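Local coordinates for protein putative oxidoreductase (Bacteroides fragilis NCTC 9343, PDB 3EOF) that binds flavin mononucleotide and is probably an FMN-dependent oxidoreductase of the nitroreductase family, although its substrate is not established, at residues Met140-Ala144 and Leu145-Glu149. Numbering follows the deposited sequence.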
HETATM    1  N   MSE A 140     -10.836  17.525   3.926  1.00 24.35           N
HETATM    2  CA  MSE A 140     -11.632  17.519   5.158  1.00 21.91           C
HETATM    3  C   MSE A 140     -10.924  16.774   6.252  1.00 18.88           C
HETATM    4  O   MSE A 140     -11.018  17.121   7.405  1.00 20.65           O
HETATM    5  CB  MSE A 140     -12.981  16.869   4.919  1.00 20.45           C
HETATM    6  CG  MSE A 140     -13.937  17.699   4.027  1.00 23.48           C
HETATM    7 SE   MSE A 140     -15.629  16.769   3.709  0.75 27.94          SE
HETATM    8  CE  MSE A 140     -16.364  16.889   5.352  1.00 27.14           C
ATOM      9  N   ILE A 141     -10.255  15.723   5.896  1.00 18.96           N
ATOM     10  CA  ILE A 141      -9.492  14.935   6.877  1.00 18.32           C
ATOM     11  C   ILE A 141      -8.302  15.791   7.261  1.00 23.83           C
ATOM     12  O   ILE A 141      -7.968  15.879   8.421  1.00 25.53           O
ATOM     13  CB  ILE A 141      -9.091  13.601   6.267  1.00 20.15           C
ATOM     14  CG1 ILE A 141     -10.361  12.801   5.975  1.00 20.80           C
ATOM     15  CG2 ILE A 141      -8.187  12.793   7.211  1.00 14.61           C
ATOM     16  CD1 ILE A 141     -10.162  11.562   5.145  1.00 15.95           C
ATOM     17  N   ILE A 142      -7.676  16.466   6.282  1.00 23.31           N
ATOM     18  CA  ILE A 142      -6.557  17.353   6.594  1.00 23.62           C
ATOM     19  C   ILE A 142      -6.947  18.432   7.610  1.00 22.79           C
ATOM     20  O   ILE A 142      -6.219  18.672   8.561  1.00 21.19           O
ATOM     21  CB  ILE A 142      -5.956  17.977   5.338  1.00 21.79           C
ATOM     22  CG1 ILE A 142      -5.184  16.893   4.563  1.00 24.38           C
ATOM     23  CG2 ILE A 142      -5.073  19.176   5.713  1.00 22.08           C
ATOM     24  CD1 ILE A 142      -5.026  17.240   3.081  1.00 23.52           C
ATOM     25  N   ASP A 143      -8.084  19.095   7.369  1.00 21.68           N
ATOM     26  CA  ASP A 143      -8.564  20.099   8.239  1.00 22.33           C
ATOM     27  C   ASP A 143      -8.918  19.479   9.601  1.00 23.74           C
ATOM     28  O   ASP A 143      -8.577  20.026  10.661  1.00 26.02           O
ATOM     29  CB  ASP A 143      -9.826  20.760   7.638  1.00 21.47           C
ATOM     30  CG  ASP A 143      -9.557  21.486   6.336  1.00 24.86           C
ATOM     31  OD1 ASP A 143      -8.392  21.813   6.053  1.00 26.03           O
ATOM     32  OD2 ASP A 143     -10.538  21.770   5.598  1.00 40.55           O
ATOM     33  N   ALA A 144      -9.566  18.320   9.590  1.00 23.54           N
ATOM     34  CA  ALA A 144     -10.037  17.710  10.844  1.00 20.86           C
ATOM     35  C   ALA A 144      -8.911  17.308  11.772  1.00 22.51           C
ATOM     36  O   ALA A 144      -8.987  17.584  12.987  1.00 23.27           O
ATOM     37  CB  ALA A 144     -10.975  16.519  10.563  1.00 19.45           C
ATOM     38  N   LEU A 145      -7.866  16.716  11.196  1.00 19.41           N
ATOM     39  CA  LEU A 145      -6.750  16.172  11.971  1.00 23.24           C
ATOM     40  C   LEU A 145      -5.562  17.114  12.022  1.00 23.24           C
ATOM     41  O   LEU A 145      -4.526  16.782  12.591  1.00 17.67           O
ATOM     42  CB  LEU A 145      -6.332  14.814  11.419  1.00 20.04           C
ATOM     43  CG  LEU A 145      -7.482  13.811  11.235  1.00 19.22           C
ATOM     44  CD1 LEU A 145      -6.978  12.507  10.707  1.00 13.86           C
ATOM     45  CD2 LEU A 145      -8.269  13.632  12.548  1.00 16.35           C
ATOM     46  N   HIS A 146      -5.722  18.292  11.430  1.00 21.68           N
ATOM     47  CA  HIS A 146      -4.657  19.275  11.427  1.00 26.48           C
ATOM     48  C   HIS A 146      -3.342  18.763  10.825  1.00 25.03           C
ATOM     49  O   HIS A 146      -2.264  18.997  11.365  1.00 25.19           O
ATOM     50  CB  HIS A 146      -4.428  19.793  12.862  1.00 28.99           C
ATOM     51  CG  HIS A 146      -5.664  20.358  13.481  1.00 36.91           C
ATOM     52  ND1 HIS A 146      -6.289  19.780  14.563  1.00 44.35           N
ATOM     53  CD2 HIS A 146      -6.432  21.414  13.122  1.00 44.77           C
ATOM     54  CE1 HIS A 146      -7.369  20.479  14.869  1.00 51.60           C
ATOM     55  NE2 HIS A 146      -7.477  21.477  14.010  1.00 50.42           N
ATOM     56  N   LEU A 147      -3.452  18.120   9.669  1.00 25.32           N
ATOM     57  CA  LEU A 147      -2.309  17.556   8.964  1.00 23.96           C
ATOM     58  C   LEU A 147      -1.646  18.706   8.212  1.00 24.62           C
ATOM     59  O   LEU A 147      -2.287  19.401   7.396  1.00 25.02           O
ATOM     60  CB  LEU A 147      -2.755  16.453   8.007  1.00 22.47           C
ATOM     61  CG  LEU A 147      -3.620  15.357   8.634  1.00 15.09           C
ATOM     62  CD1 LEU A 147      -3.953  14.410   7.501  1.00 15.16           C
ATOM     63  CD2 LEU A 147      -2.893  14.680   9.785  1.00 23.13           C
ATOM     64  N   PRO A 148      -0.409  18.990   8.566  1.00 24.75           N
ATOM     65  CA  PRO A 148       0.313  20.065   7.968  1.00 26.78           C
ATOM     66  C   PRO A 148       0.998  19.684   6.630  1.00 27.47           C
ATOM     67  O   PRO A 148       0.789  18.593   6.100  1.00 28.23           O
ATOM     68  CB  PRO A 148       1.346  20.405   9.063  1.00 26.20           C
ATOM     69  CG  PRO A 148       1.615  19.195   9.721  1.00 29.66           C
ATOM     70  CD  PRO A 148       0.402  18.315   9.603  1.00 28.34           C
ATOM     71  N   GLU A 149       1.828  20.576   6.099  1.00 25.18           N
ATOM     72  CA  GLU A 149       2.504  20.327   4.846  1.00 24.24           C
ATOM     73  C   GLU A 149       3.390  19.066   4.920  1.00 24.34           C
ATOM     74  O   GLU A 149       3.961  18.770   5.942  1.00 24.43           O
ATOM     75  CB  GLU A 149       3.266  21.609   4.437  1.00 26.08           C
ATOM     76  CG  GLU A 149       3.869  21.615   3.026  1.00 37.51           C
ATOM     77  CD  GLU A 149       4.376  22.993   2.596  1.00 30.71           C
ATOM     78  OE1 GLU A 149       3.837  23.983   3.143  1.00 34.98           O
ATOM     79  OE2 GLU A 149       5.275  23.051   1.706  1.00 44.56           O
TER
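The imidazole of His-146 lies with one face against two carbonyls near the C-terminal end of the helix, those of Asp-143 and Ala-144: Ala-144 O sits 3.7 Å above the ring plane, displaced toward the rim on the ND1 and CE1 side, while Asp-143 O approaches CD2 of His-146 at 3.5 Å over the same face. With CG anti to its own carbonyl carbon (chi1 -56°), the ring folds back beneath the helix end. His-146 itself has positive phi (57°), the turn that ends helix 138-145 as a Schellman motif. Its outer bond runs from Leu-147 N to Ile-142 O at 3.0 Å, in the carbonyl plane on a lone pair; the inner one, His-146 N to Asp-143 O, is weak at 3.4 Å. One residue earlier, Leu-145 N still makes a regular helical bond to Ile-141 O (2.9 Å).

The hydrophobic half of the motif pairs Ile-142 with Leu-147, which cross at about a right angle, Ile-142 CG1 meeting Leu-147 CD1 at 4.0 Å. Ile-141 and Leu-145 instead run side by side, with CG2 of Ile-141 3.7 Å from CD1 of Leu-145. Both pairs face the sheet at Thr-76, Cys-78 and Pro-153, and Leu-145 and Leu-147 also meet Glu-181 and Tyr-183 of the second subunit. The cap thus supplies donors to carbonyls that the helix can no longer satisfy, and the partial negative charge at the C-terminal end of the helix would probably favour a protonated His-146.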